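Local structure of laccase (Uncultured bacterium, 4F7K) at residues E43-R48 with Y89-P94; M136-R141 with I189-D194; R348-I353 with L377-E382; H356-F361 with C388-P393. The protein probably oxidises phenolic substrates while reducing dioxygen to water, as an extracellular bacterial laccase of the multicopper oxidase family. One frame throughout, in Å; residues are numbered along the deposited sequence.

Contact 1: E43-R48 with Y89-P94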
loop_
_atom_site.group_PDB
_atom_site.type_symbol
_atom_site.label_atom_id
_atom_site.label_comp_id
_atom_site.label_asym_id
_atom_site.label_seq_id
_atom_site.Cartn_x
_atom_site.Cartn_y
_atom_site.Cartn_z
ATOM N N GLU A 43 -4.533 16.262 -11.224
ATOM C CA GLU A 43 -5.980 16.231 -11.432
ATOM C C GLU A 43 -6.773 15.909 -10.162
ATOM O O GLU A 43 -6.236 15.450 -9.159
ATOM C CB GLU A 43 -6.361 15.205 -12.491
ATOM C CG GLU A 43 -5.908 15.462 -13.919
ATOM C CD GLU A 43 -6.450 14.385 -14.893
ATOM O OE1 GLU A 43 -6.714 13.202 -14.464
ATOM O OE2 GLU A 43 -6.603 14.729 -16.094
ATOM N N VAL A 44 -8.069 16.149 -10.238
ATOM C CA VAL A 44 -8.947 15.996 -9.104
ATOM C C VAL A 44 -9.599 14.627 -9.130
ATOM O O VAL A 44 -10.122 14.214 -10.163
ATOM C CB VAL A 44 -10.050 17.082 -9.087
ATOM C CG1 VAL A 44 -10.775 17.080 -7.749
ATOM C CG2 VAL A 44 -9.451 18.431 -9.334
ATOM N N PHE A 45 -9.515 13.925 -8.006
ATOM C CA PHE A 45 -10.348 12.756 -7.723
ATOM C C PHE A 45 -11.587 13.267 -7.021
ATOM O O PHE A 45 -11.491 13.910 -5.975
ATOM C CB PHE A 45 -9.662 11.823 -6.720
ATOM C CG PHE A 45 -8.644 10.902 -7.315
ATOM C CD1 PHE A 45 -9.023 9.639 -7.791
ATOM C CD2 PHE A 45 -7.288 11.264 -7.355
ATOM C CE1 PHE A 45 -8.051 8.758 -8.317
ATOM C CE2 PHE A 45 -6.317 10.393 -7.883
ATOM C CZ PHE A 45 -6.704 9.143 -8.365
ATOM N N ASP A 46 -12.746 12.993 -7.596
ATOM C CA ASP A 46 -14.014 13.320 -6.973
ATOM C C ASP A 46 -14.752 11.992 -6.712
ATOM O O ASP A 46 -15.194 11.346 -7.658
ATOM C CB ASP A 46 -14.809 14.262 -7.891
ATOM C CG ASP A 46 -14.162 15.655 -8.023
ATOM O OD1 ASP A 46 -13.928 16.306 -6.987
ATOM O OD2 ASP A 46 -13.904 16.116 -9.159
ATOM N N ILE A 47 -14.869 11.603 -5.444
ATOM C CA ILE A 47 -15.357 10.279 -5.049
ATOM C C ILE A 47 -16.554 10.397 -4.099
ATOM O O ILE A 47 -16.454 11.037 -3.052
ATOM C CB ILE A 47 -14.192 9.478 -4.409
ATOM C CG1 ILE A 47 -13.141 9.194 -5.487
ATOM C CG2 ILE A 47 -14.670 8.155 -3.754
ATOM C CD1 ILE A 47 -11.654 9.103 -4.982
ATOM N N ARG A 48 -17.697 9.825 -4.482
ATOM C CA ARG A 48 -18.842 9.769 -3.580
ATOM C C ARG A 48 -18.859 8.399 -2.852
ATOM O O ARG A 48 -19.291 7.394 -3.416
ATOM C CB ARG A 48 -20.160 10.094 -4.306
ATOM C CG ARG A 48 -21.405 10.217 -3.387
ATOM C CD ARG A 48 -22.711 10.491 -4.171
ATOM N NE ARG A 48 -23.901 9.936 -3.504
ATOM C CZ ARG A 48 -25.180 10.267 -3.765
ATOM N NH1 ARG A 48 -25.493 11.194 -4.679
ATOM N NH2 ARG A 48 -26.170 9.674 -3.093
ATOM N N TYR A 89 -15.526 12.650 -1.173
ATOM C CA TYR A 89 -14.062 12.850 -1.130
ATOM C C TYR A 89 -13.584 13.544 -2.382
ATOM O O TYR A 89 -13.749 13.040 -3.498
ATOM C CB TYR A 89 -13.291 11.543 -0.955
ATOM C CG TYR A 89 -13.483 10.910 0.398
ATOM C CD1 TYR A 89 -12.730 11.345 1.502
ATOM C CD2 TYR A 89 -14.427 9.872 0.586
ATOM C CE1 TYR A 89 -12.892 10.761 2.773
ATOM C CE2 TYR A 89 -14.604 9.289 1.866
ATOM C CZ TYR A 89 -13.829 9.743 2.941
ATOM O OH TYR A 89 -13.978 9.176 4.175
ATOM N N SER A 90 -12.970 14.692 -2.208
ATOM C CA SER A 90 -12.492 15.426 -3.355
ATOM C C SER A 90 -11.119 16.053 -3.108
ATOM O O SER A 90 -10.980 16.949 -2.283
ATOM C CB SER A 90 -13.526 16.467 -3.767
ATOM O OG SER A 90 -12.903 17.439 -4.570
ATOM N N PHE A 91 -10.113 15.575 -3.832
ATOM C CA PHE A 91 -8.750 16.067 -3.669
ATOM C C PHE A 91 -7.965 15.970 -4.971
ATOM O O PHE A 91 -8.227 15.095 -5.819
ATOM C CB PHE A 91 -8.034 15.247 -2.588
ATOM C CG PHE A 91 -8.116 13.769 -2.821
ATOM C CD1 PHE A 91 -7.133 13.116 -3.545
ATOM C CD2 PHE A 91 -9.192 13.030 -2.328
ATOM C CE1 PHE A 91 -7.218 11.762 -3.774
ATOM C CE2 PHE A 91 -9.280 11.672 -2.549
ATOM C CZ PHE A 91 -8.302 11.035 -3.265
ATOM N N ARG A 92 -7.002 16.879 -5.113
ATOM C CA ARG A 92 -6.020 16.842 -6.198
ATOM C C ARG A 92 -4.906 15.883 -5.780
ATOM O O ARG A 92 -4.457 15.921 -4.632
ATOM C CB ARG A 92 -5.468 18.245 -6.491
ATOM C CG ARG A 92 -6.460 19.151 -7.249
ATOM C CD ARG A 92 -5.804 20.428 -7.851
ATOM N NE ARG A 92 -6.784 21.358 -8.440
ATOM C CZ ARG A 92 -7.248 21.275 -9.686
ATOM N NH1 ARG A 92 -6.823 20.308 -10.493
ATOM N NH2 ARG A 92 -8.137 22.167 -10.132
ATOM N N ALA A 93 -4.489 14.995 -6.677
ATOM C CA ALA A 93 -3.367 14.107 -6.383
ATOM C C ALA A 93 -2.099 14.724 -6.956
ATOM O O ALA A 93 -1.998 14.924 -8.166
ATOM C CB ALA A 93 -3.609 12.699 -6.936
ATOM N N PRO A 94 -1.137 15.077 -6.089
ATOM C CA PRO A 94 0.006 15.852 -6.571
ATOM C C PRO A 94 1.203 14.976 -6.976
ATOM O O PRO A 94 2.141 15.472 -7.606
ATOM C CB PRO A 94 0.358 16.715 -5.349
ATOM C CG PRO A 94 0.046 15.769 -4.183
ATOM C CD PRO A 94 -1.121 14.927 -4.618
#

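Contact 2: M136-R141 with I189-D194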
loop_
_atom_site.group_PDB
_atom_site.type_symbol
_atom_site.label_atom_id
_atom_site.label_comp_id
_atom_site.label_asym_id
_atom_site.label_seq_id
_atom_site.Cartn_x
_atom_site.Cartn_y
_atom_site.Cartn_z
ATOM N N MET A 136 -1.629 -7.132 -5.959
ATOM C CA MET A 136 -2.016 -6.978 -4.572
ATOM C C MET A 136 -1.806 -8.310 -3.857
ATOM O O MET A 136 -2.416 -9.361 -4.209
ATOM C CB MET A 136 -3.462 -6.451 -4.452
ATOM C CG MET A 136 -3.604 -4.968 -4.879
ATOM S SD MET A 136 -5.312 -4.498 -5.389
ATOM C CE MET A 136 -5.519 -5.340 -6.981
ATOM N N ILE A 137 -0.910 -8.289 -2.887
ATOM C CA ILE A 137 -0.592 -9.508 -2.169
ATOM C C ILE A 137 -1.261 -9.461 -0.805
ATOM O O ILE A 137 -1.157 -8.472 -0.088
ATOM C CB ILE A 137 0.935 -9.722 -2.054
ATOM C CG1 ILE A 137 1.571 -9.679 -3.453
ATOM C CG2 ILE A 137 1.252 -11.045 -1.355
ATOM C CD1 ILE A 137 3.124 -9.770 -3.476
ATOM N N ASP A 138 -1.996 -10.518 -0.475
ATOM C CA ASP A 138 -2.736 -10.558 0.797
ATOM C C ASP A 138 -2.651 -12.004 1.289
ATOM O O ASP A 138 -2.346 -12.924 0.528
ATOM C CB ASP A 138 -4.193 -10.130 0.527
ATOM C CG ASP A 138 -4.924 -9.573 1.756
ATOM O OD1 ASP A 138 -4.340 -9.585 2.883
ATOM O OD2 ASP A 138 -6.116 -9.121 1.547
ATOM N N ASP A 139 -2.869 -12.235 2.569
ATOM C CA ASP A 139 -3.081 -13.624 2.960
ATOM C C ASP A 139 -4.391 -13.826 3.687
ATOM O O ASP A 139 -5.072 -12.860 4.029
ATOM C CB ASP A 139 -1.890 -14.179 3.708
ATOM C CG ASP A 139 -1.904 -13.804 5.115
ATOM O OD1 ASP A 139 -2.221 -12.612 5.360
ATOM O OD2 ASP A 139 -1.635 -14.699 5.944
ATOM N N TRP A 140 -4.807 -15.074 3.848
ATOM C CA TRP A 140 -6.169 -15.303 4.320
ATOM C C TRP A 140 -6.237 -16.596 5.129
ATOM O O TRP A 140 -5.531 -17.549 4.846
ATOM C CB TRP A 140 -7.194 -15.455 3.177
ATOM C CG TRP A 140 -7.518 -14.279 2.317
ATOM C CD1 TRP A 140 -8.559 -13.400 2.444
ATOM C CD2 TRP A 140 -6.834 -13.923 1.121
ATOM N NE1 TRP A 140 -8.524 -12.468 1.406
ATOM C CE2 TRP A 140 -7.467 -12.784 0.589
ATOM C CE3 TRP A 140 -5.733 -14.463 0.455
ATOM C CZ2 TRP A 140 -7.046 -12.191 -0.573
ATOM C CZ3 TRP A 140 -5.317 -13.887 -0.685
ATOM C CH2 TRP A 140 -5.949 -12.744 -1.197
ATOM N N ARG A 141 -7.106 -16.602 6.118
ATOM C CA ARG A 141 -7.432 -17.829 6.832
ATOM C C ARG A 141 -8.858 -18.101 6.432
ATOM O O ARG A 141 -9.775 -17.373 6.812
ATOM C CB ARG A 141 -7.264 -17.625 8.333
ATOM N N ILE A 189 1.790 -4.282 -4.318
ATOM C CA ILE A 189 1.254 -3.698 -3.130
ATOM C C ILE A 189 1.029 -4.793 -2.114
ATOM O O ILE A 189 0.311 -5.762 -2.420
ATOM C CB ILE A 189 -0.102 -3.004 -3.380
ATOM C CG1 ILE A 189 -0.012 -2.033 -4.566
ATOM C CG2 ILE A 189 -0.535 -2.306 -2.098
ATOM C CD1 ILE A 189 -1.365 -1.408 -5.010
ATOM N N ASN A 190 1.615 -4.636 -0.924
ATOM C CA ASN A 190 1.328 -5.550 0.185
ATOM C C ASN A 190 0.084 -5.035 0.899
ATOM O O ASN A 190 0.168 -4.006 1.605
ATOM C CB ASN A 190 2.513 -5.690 1.174
ATOM C CG ASN A 190 2.189 -6.660 2.351
ATOM O OD1 ASN A 190 1.043 -7.094 2.500
ATOM N ND2 ASN A 190 3.194 -7.000 3.178
ATOM N N VAL A 191 -1.069 -5.680 0.652
ATOM C CA VAL A 191 -2.334 -5.212 1.224
ATOM C C VAL A 191 -2.712 -6.012 2.476
ATOM O O VAL A 191 -3.745 -5.761 3.077
ATOM C CB VAL A 191 -3.507 -5.221 0.202
ATOM C CG1 VAL A 191 -3.155 -4.352 -1.019
ATOM C CG2 VAL A 191 -3.877 -6.686 -0.242
ATOM N N ALA A 192 -1.877 -6.971 2.869
ATOM C CA ALA A 192 -2.053 -7.622 4.177
ATOM C C ALA A 192 -1.910 -6.637 5.341
ATOM O O ALA A 192 -1.171 -5.647 5.272
ATOM C CB ALA A 192 -1.065 -8.801 4.342
ATOM N N THR A 193 -2.635 -6.878 6.417
ATOM C CA THR A 193 -2.522 -6.015 7.571
ATOM C C THR A 193 -1.424 -6.535 8.544
ATOM O O THR A 193 -0.924 -5.807 9.391
ATOM C CB THR A 193 -3.894 -5.929 8.309
ATOM O OG1 THR A 193 -4.474 -7.244 8.542
ATOM C CG2 THR A 193 -4.857 -5.090 7.510
ATOM N N ASP A 194 -1.088 -7.813 8.444
ATOM C CA ASP A 194 -0.413 -8.481 9.557
ATOM C C ASP A 194 0.742 -9.345 9.150
ATOM O O ASP A 194 1.292 -10.015 10.012
ATOM C CB ASP A 194 -1.397 -9.291 10.433
ATOM C CG ASP A 194 -2.312 -8.405 11.254
ATOM O OD1 ASP A 194 -1.846 -7.830 12.260
ATOM O OD2 ASP A 194 -3.517 -8.269 10.896
HETATM O O HOH W 1 -2.653 -10.107 7.076
#

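Contact 3: R348-I353 with L377-E382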
loop_
_atom_site.group_PDB
_atom_site.type_symbol
_atom_site.label_atom_id
_atom_site.label_comp_id
_atom_site.label_asym_id
_atom_site.label_seq_id
_atom_site.Cartn_x
_atom_site.Cartn_y
_atom_site.Cartn_z
ATOM N N ARG A 348 8.060 -7.906 21.600
ATOM C CA ARG A 348 8.460 -9.104 20.806
ATOM C C ARG A 348 7.895 -9.191 19.375
ATOM O O ARG A 348 8.234 -10.102 18.607
ATOM C CB ARG A 348 8.120 -10.381 21.568
ATOM C CG ARG A 348 8.858 -10.517 22.893
ATOM C CD ARG A 348 8.139 -11.512 23.803
ATOM N NE ARG A 348 8.041 -12.847 23.207
ATOM C CZ ARG A 348 9.077 -13.673 23.022
ATOM N NH1 ARG A 348 10.308 -13.317 23.372
ATOM N NH2 ARG A 348 8.885 -14.865 22.481
ATOM N N PHE A 349 7.070 -8.215 19.003
ATOM C CA PHE A 349 6.434 -8.214 17.693
ATOM C C PHE A 349 6.771 -6.974 16.864
ATOM O O PHE A 349 6.788 -5.840 17.389
ATOM C CB PHE A 349 4.925 -8.418 17.839
ATOM C CG PHE A 349 4.559 -9.804 18.266
ATOM C CD1 PHE A 349 4.197 -10.762 17.326
ATOM C CD2 PHE A 349 4.619 -10.174 19.606
ATOM C CE1 PHE A 349 3.882 -12.076 17.737
ATOM C CE2 PHE A 349 4.302 -11.490 20.013
ATOM C CZ PHE A 349 3.936 -12.420 19.078
ATOM N N PRO A 350 7.061 -7.181 15.576
ATOM C CA PRO A 350 7.284 -6.067 14.627
ATOM C C PRO A 350 6.030 -5.196 14.524
ATOM O O PRO A 350 4.920 -5.727 14.638
ATOM C CB PRO A 350 7.525 -6.787 13.295
ATOM C CG PRO A 350 6.900 -8.170 13.502
ATOM C CD PRO A 350 7.151 -8.496 14.915
ATOM N N HIS A 351 6.219 -3.888 14.366
ATOM C CA HIS A 351 5.126 -2.959 14.220
ATOM C C HIS A 351 5.218 -2.296 12.872
ATOM O O HIS A 351 6.313 -1.917 12.454
ATOM C CB HIS A 351 5.201 -1.832 15.250
ATOM C CG HIS A 351 4.737 -2.214 16.614
ATOM N ND1 HIS A 351 5.311 -3.244 17.332
ATOM C CD2 HIS A 351 3.768 -1.693 17.405
ATOM C CE1 HIS A 351 4.708 -3.352 18.506
ATOM N NE2 HIS A 351 3.777 -2.415 18.582
ATOM N N GLY A 352 4.076 -2.177 12.193
ATOM C CA GLY A 352 3.974 -1.398 10.984
ATOM C C GLY A 352 3.670 0.052 11.346
ATOM O O GLY A 352 2.816 0.322 12.188
ATOM N N ILE A 353 4.354 0.987 10.741
ATOM C CA ILE A 353 4.189 2.405 11.120
ATOM C C ILE A 353 3.794 3.228 9.919
ATOM O O ILE A 353 4.533 3.283 8.952
ATOM C CB ILE A 353 5.533 2.970 11.626
ATOM C CG1 ILE A 353 6.112 2.047 12.723
ATOM C CG2 ILE A 353 5.422 4.463 12.044
ATOM C CD1 ILE A 353 5.672 2.405 14.178
ATOM N N LEU A 377 8.570 -0.266 8.751
ATOM C CA LEU A 377 8.452 -1.442 9.607
ATOM C C LEU A 377 9.564 -1.429 10.605
ATOM O O LEU A 377 10.718 -1.280 10.222
ATOM C CB LEU A 377 8.518 -2.768 8.822
ATOM C CG LEU A 377 8.341 -3.944 9.814
ATOM C CD1 LEU A 377 6.925 -4.502 9.809
ATOM C CD2 LEU A 377 9.402 -5.047 9.654
ATOM N N VAL A 378 9.220 -1.545 11.881
ATOM C CA VAL A 378 10.237 -1.612 12.927
ATOM C C VAL A 378 10.152 -2.952 13.618
ATOM O O VAL A 378 9.200 -3.233 14.355
ATOM C CB VAL A 378 10.097 -0.488 13.959
ATOM C CG1 VAL A 378 11.231 -0.561 14.999
ATOM C CG2 VAL A 378 10.106 0.877 13.261
ATOM N N ASP A 379 11.161 -3.780 13.374
ATOM C CA ASP A 379 11.181 -5.094 13.961
ATOM C C ASP A 379 11.293 -5.067 15.473
ATOM O O ASP A 379 11.657 -4.048 16.074
ATOM C CB ASP A 379 12.248 -5.979 13.329
ATOM C CG ASP A 379 11.736 -7.405 13.077
ATOM O OD1 ASP A 379 11.221 -8.075 14.031
ATOM O OD2 ASP A 379 11.834 -7.834 11.900
ATOM N N ALA A 380 10.919 -6.191 16.080
ATOM C CA ALA A 380 10.905 -6.380 17.531
ATOM C C ALA A 380 12.273 -6.113 18.124
ATOM O O ALA A 380 13.277 -6.579 17.595
ATOM C CB ALA A 380 10.493 -7.804 17.846
ATOM N N GLY A 381 12.308 -5.381 19.234
ATOM C CA GLY A 381 13.568 -5.026 19.896
ATOM C C GLY A 381 14.466 -4.100 19.095
ATOM O O GLY A 381 15.652 -3.966 19.392
ATOM N N GLU A 382 13.922 -3.459 18.069
ATOM C CA GLU A 382 14.740 -2.581 17.234
ATOM C C GLU A 382 14.321 -1.116 17.327
ATOM O O GLU A 382 13.208 -0.798 17.751
ATOM C CB GLU A 382 14.812 -3.088 15.787
ATOM C CG GLU A 382 15.659 -4.363 15.649
ATOM C CD GLU A 382 15.892 -4.848 14.195
ATOM O OE1 GLU A 382 15.348 -4.274 13.218
ATOM O OE2 GLU A 382 16.649 -5.833 14.043
#

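Contact 4: H356-F361 with C388-P393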
loop_
_atom_site.group_PDB
_atom_site.type_symbol
_atom_site.label_atom_id
_atom_site.label_comp_id
_atom_site.label_asym_id
_atom_site.label_seq_id
_atom_site.Cartn_x
_atom_site.Cartn_y
_atom_site.Cartn_z
ATOM N N HIS A 356 0.391 9.824 8.300
ATOM C CA HIS A 356 -0.622 10.350 7.383
ATOM C C HIS A 356 -0.173 11.705 6.797
ATOM O O HIS A 356 0.473 12.505 7.479
ATOM C CB HIS A 356 -1.986 10.483 8.095
ATOM C CG HIS A 356 -2.716 9.179 8.277
ATOM N ND1 HIS A 356 -4.083 9.065 8.129
ATOM C CD2 HIS A 356 -2.270 7.937 8.575
ATOM C CE1 HIS A 356 -4.454 7.818 8.360
ATOM N NE2 HIS A 356 -3.372 7.111 8.629
ATOM N N GLY A 357 -0.487 11.908 5.523
ATOM C CA GLY A 357 -0.354 13.192 4.871
ATOM C C GLY A 357 1.053 13.593 4.452
ATOM O O GLY A 357 1.211 14.590 3.838
ATOM N N HIS A 358 2.038 12.759 4.756
ATOM C CA HIS A 358 3.445 13.016 4.524
ATOM C C HIS A 358 4.136 11.727 4.133
ATOM O O HIS A 358 3.677 10.631 4.513
ATOM C CB HIS A 358 4.078 13.506 5.828
ATOM C CG HIS A 358 3.525 14.810 6.279
ATOM N ND1 HIS A 358 2.289 14.915 6.889
ATOM C CD2 HIS A 358 3.993 16.079 6.122
ATOM C CE1 HIS A 358 2.039 16.198 7.117
ATOM N NE2 HIS A 358 3.064 16.921 6.679
ATOM N N HIS A 359 5.197 11.866 3.337
ATOM C CA HIS A 359 6.215 10.832 3.193
ATOM C C HIS A 359 7.407 11.193 4.076
ATOM O O HIS A 359 7.558 12.334 4.488
ATOM C CB HIS A 359 6.647 10.680 1.734
ATOM C CG HIS A 359 5.762 9.764 0.933
ATOM N ND1 HIS A 359 4.457 10.079 0.600
ATOM C CD2 HIS A 359 6.011 8.561 0.367
ATOM C CE1 HIS A 359 3.933 9.094 -0.107
ATOM N NE2 HIS A 359 4.857 8.166 -0.273
ATOM N N PHE A 360 8.246 10.211 4.380
ATOM C CA PHE A 360 9.395 10.417 5.251
ATOM C C PHE A 360 10.557 9.537 4.817
ATOM O O PHE A 360 10.342 8.494 4.172
ATOM C CB PHE A 360 9.032 10.078 6.699
ATOM C CG PHE A 360 8.505 8.677 6.877
ATOM C CD1 PHE A 360 9.373 7.598 6.956
ATOM C CD2 PHE A 360 7.131 8.441 6.937
ATOM C CE1 PHE A 360 8.885 6.291 7.127
ATOM C CE2 PHE A 360 6.637 7.139 7.091
ATOM C CZ PHE A 360 7.528 6.062 7.183
ATOM N N PHE A 361 11.775 9.946 5.189
ATOM C CA PHE A 361 12.967 9.123 4.969
ATOM C C PHE A 361 13.251 8.131 6.113
ATOM O O PHE A 361 13.249 8.516 7.287
ATOM C CB PHE A 361 14.204 10.001 4.793
ATOM C CG PHE A 361 14.177 10.871 3.567
ATOM C CD1 PHE A 361 14.588 10.373 2.328
ATOM C CD2 PHE A 361 13.791 12.208 3.658
ATOM C CE1 PHE A 361 14.593 11.190 1.192
ATOM C CE2 PHE A 361 13.782 13.033 2.527
ATOM C CZ PHE A 361 14.184 12.526 1.293
ATOM N N CYS A 388 11.166 13.533 8.709
ATOM C CA CYS A 388 10.025 14.068 7.984
ATOM C C CYS A 388 9.996 15.595 7.973
ATOM O O CYS A 388 10.244 16.236 8.971
ATOM C CB CYS A 388 8.737 13.563 8.612
ATOM S SG CYS A 388 7.268 14.204 7.818
ATOM N N VAL A 389 9.634 16.167 6.837
ATOM C CA VAL A 389 9.373 17.595 6.771
ATOM C C VAL A 389 7.878 17.778 6.812
ATOM O O VAL A 389 7.194 17.559 5.810
ATOM C CB VAL A 389 9.975 18.243 5.471
ATOM C CG1 VAL A 389 9.573 19.747 5.349
ATOM C CG2 VAL A 389 11.476 18.080 5.448
ATOM N N PHE A 390 7.379 18.188 7.973
ATOM C CA PHE A 390 5.981 18.552 8.124
ATOM C C PHE A 390 5.503 19.813 7.390
ATOM O O PHE A 390 5.336 20.864 8.001
ATOM C CB PHE A 390 5.637 18.595 9.606
ATOM C CG PHE A 390 5.795 17.251 10.261
ATOM C CD1 PHE A 390 4.845 16.248 10.043
ATOM C CD2 PHE A 390 6.929 16.947 11.010
ATOM C CE1 PHE A 390 4.990 14.995 10.615
ATOM C CE2 PHE A 390 7.086 15.690 11.579
ATOM C CZ PHE A 390 6.108 14.711 11.386
ATOM N N ASP A 391 5.238 19.658 6.087
ATOM C CA ASP A 391 4.812 20.749 5.181
ATOM C C ASP A 391 3.292 20.763 4.898
ATOM O O ASP A 391 2.754 21.800 4.431
ATOM C CB ASP A 391 5.559 20.636 3.841
ATOM C CG ASP A 391 5.338 19.272 3.168
ATOM O OD1 ASP A 391 4.693 18.426 3.811
ATOM O OD2 ASP A 391 5.795 19.034 2.026
ATOM N N ASN A 392 2.614 19.619 5.139
ATOM C CA ASN A 392 1.132 19.480 4.953
ATOM C C ASN A 392 0.329 19.832 6.200
ATOM O O ASN A 392 0.444 19.162 7.238
ATOM C CB ASN A 392 0.762 18.053 4.468
ATOM C CG ASN A 392 -0.638 17.963 3.777
ATOM O OD1 ASN A 392 -1.475 18.877 3.820
ATOM N ND2 ASN A 392 -0.879 16.828 3.153
ATOM N N PRO A 393 -0.500 20.886 6.122
ATOM C CA PRO A 393 -1.152 21.341 7.347
ATOM C C PRO A 393 -2.308 20.486 7.805
ATOM O O PRO A 393 -3.114 19.997 6.990
ATOM C CB PRO A 393 -1.685 22.744 6.974
ATOM C CG PRO A 393 -0.915 23.129 5.769
ATOM C CD PRO A 393 -0.676 21.853 5.026
HETATM O O HOH W 2 9.430 14.280 4.154
#

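Contact 1: E43-R48 with Y89-P94
Phe91 turns one ring face to Phe45, whose CB sits off-centre over it, 4.0 Å from the ring centroid; both lie in the antiparallel strand pair 44-51/86-92 of the first cupredoxin-type domain, with 86-92 as one of its sheet's two outer strands. Just past that strand, Ala93 meets the Phe45 ring at its edge, near its plane, Phe45 CE2 3.7 Å from Ala93 CB. The two rings are nearly parallel, 25° apart, but slid so far along each other that they barely overlap. On the other side of the sheet, the guanidinium of Arg92 has Val44 CG2 over one face, 3.4 Å from NH1; that same NH1 bonds to Gly42 O. Phe91 holds CG between its backbone N and carbonyl carbon (chi1 52°), which swings the ring across to Phe45. Trp61, Leu64 and Ile66 also pack on Phe91, while Leu119 and Val121 of the facing sheet reach Phe45. Phe45 and Phe91 exchange both backbone bonds, as do Ile47 and Tyr89, where Tyr89 N reaches Ile47 O at 2.6 Å. The ladder runs one step past the last strand pair: Ala93 N donates to Glu43 O at 3.1 Å.

Contact 2: M136-R141 with I189-D194
An Asx turn at Asn190 ends the parallel pairing of strands 131-140 and 183-190 in the second cupredoxin-type domain, and Ile137 receives the chain as it turns away. Ile137 N donates to Ile189 O at 2.8 Å in an almost straight bond of 172°. Ile137 O then accepts Val191 N at 2.9 Å, and a weak second bond from Ala192 N. The shorter bond of Ala192 N goes to Asn190 OD1, 2.9 Å away, the bond that makes the turn. With CG anti to its backbone N (chi1 180°), Asn190 sends the amide forward along the chain, and its ND2 goes on to Leu227 O and Arg195 O. Val191 wedges between two side chains of the other strand: CG1 lies against Met136 CG at 3.9 Å, and CG2 presses on Asp138 CB at 3.5 Å, the Val191 and Asp138 side chains crossing at about a right angle. Asp138 CB in turn lies over one face of Trp140. Further along, a water donates to Asp139 OD1 and accepts from Asp194 N, joining strand 131-140 to the loop that follows strand 183-190; Asp194 OD1 itself bonds to His401. Lys113 and Arg106 lie near the buried Asp138 carboxylate in long, weak ion pairs and would probably help to stabilise its negative charge, while the turn amides are satisfied chiefly by Ile137 O and Asn190 OD1.

Contact 3: R348-I353 with L377-E382
Pro350 and Asp379 lie side by side with their side chains pointing the same way, Pro350 CB 4.0 Å from Asp379 OD1. That oxygen uses its anti lone pair for Ala380 N, 2.8 Å away, fixing the start of a type II turn from Asp379 to Glu382 with Gly381 at its positive-phi corner. With an alanine at this aspartate, Ala380 N would probably lose its side-chain acceptor and the flank of Pro350 its neighbour. Leu377 also reaches this proline: CG anti to the backbone N (chi1 -178°) brings CD1 to 4.2 Å from Pro350 CB. Ala380 CB packs against backbone instead, 3.3 Å from Arg348 O. On the opposite face, Ile353 CG1 and Val378 CG2 meet obliquely. His351 and Val378 form an antiparallel hydrogen-bonded pair, Val378 N reaching His351 O at 3.0 Å. The His351 ring turns away, its ND1 donating to Phe349 O close to the ring plane. His351 opens a His-Gly-Ile-His-Leu-His motif whose first histidine binds the type 1 copper in related multicopper oxidases, and probably here. Strand 375-378 is one of the sheet's two outer strands; 351-355 separates it from strand 395-402, whose Leu398 and Cys400 pack on Ile353 and Met402 on His351.

Contact 4: H356-F361 with C388-P393
The His-Leu-His-Gly-His sequence that runs from the end of strand 351-355 into the following loop matches a copper-binding motif of multicopper oxidases and meets the segment 388-393 through His358 and Asn392. The His358 ring is held at both nitrogens. ND1 donates to His356 O at 3.1 Å, nearly straight at 176° and in the ring plane on a carbonyl lone pair. NE2 accepts Asn392 N at 3.1 Å from a direction tilted 34° out of the ring plane. Phe390 meets the ring edge-to-face, CD1 over the centre of one face and 3.9 Å from NE2, while Trp396 packs edge-to-face against the same histidine. Cys388 SG in turn lies over the centre of a Phe390 face. A leucine in place of His358 would probably leave Asn392 N without its acceptor and His356 O without its ND1 donor, so the loop would be less firmly fixed to segment 388-393. Asn392 adds a second tie: its CG, anti to the backbone N (chi1 -159°), carries ND2 to Gly357 O at 3.1 Å, and Ile66 O also receives ND2. By its place in the motif His356 is probably a ligand of the trinuclear copper site; it stacks on His60 and its ND1 bonds to Asp71. Farther along, a water bridges the two segments, donating to His359 O at 2.7 Å and accepting from Val389 N.

The four contacts sample three successive cupredoxin-type domains: contact 1 the first, contact 2 the second, contacts 3 and 4 the third. Contacts 3 and 4 alternate along the chain, and strand 351-355 leads from one to the other; their centres are 21 Å apart. By family analogy they mark opposite ends of the copper-binding strand, His351 toward the type 1 site and His356 toward the trinuclear cluster. Contact 1 comes within about 7 Å of contact 4 at the nearest atoms, and Ile66 serves both, touching Phe91 and accepting from Asn392. Contacts 2 and 3, also about 7 Å apart at nearest atoms, share His401, bonded to Asp194 and to the Gly352 backbone.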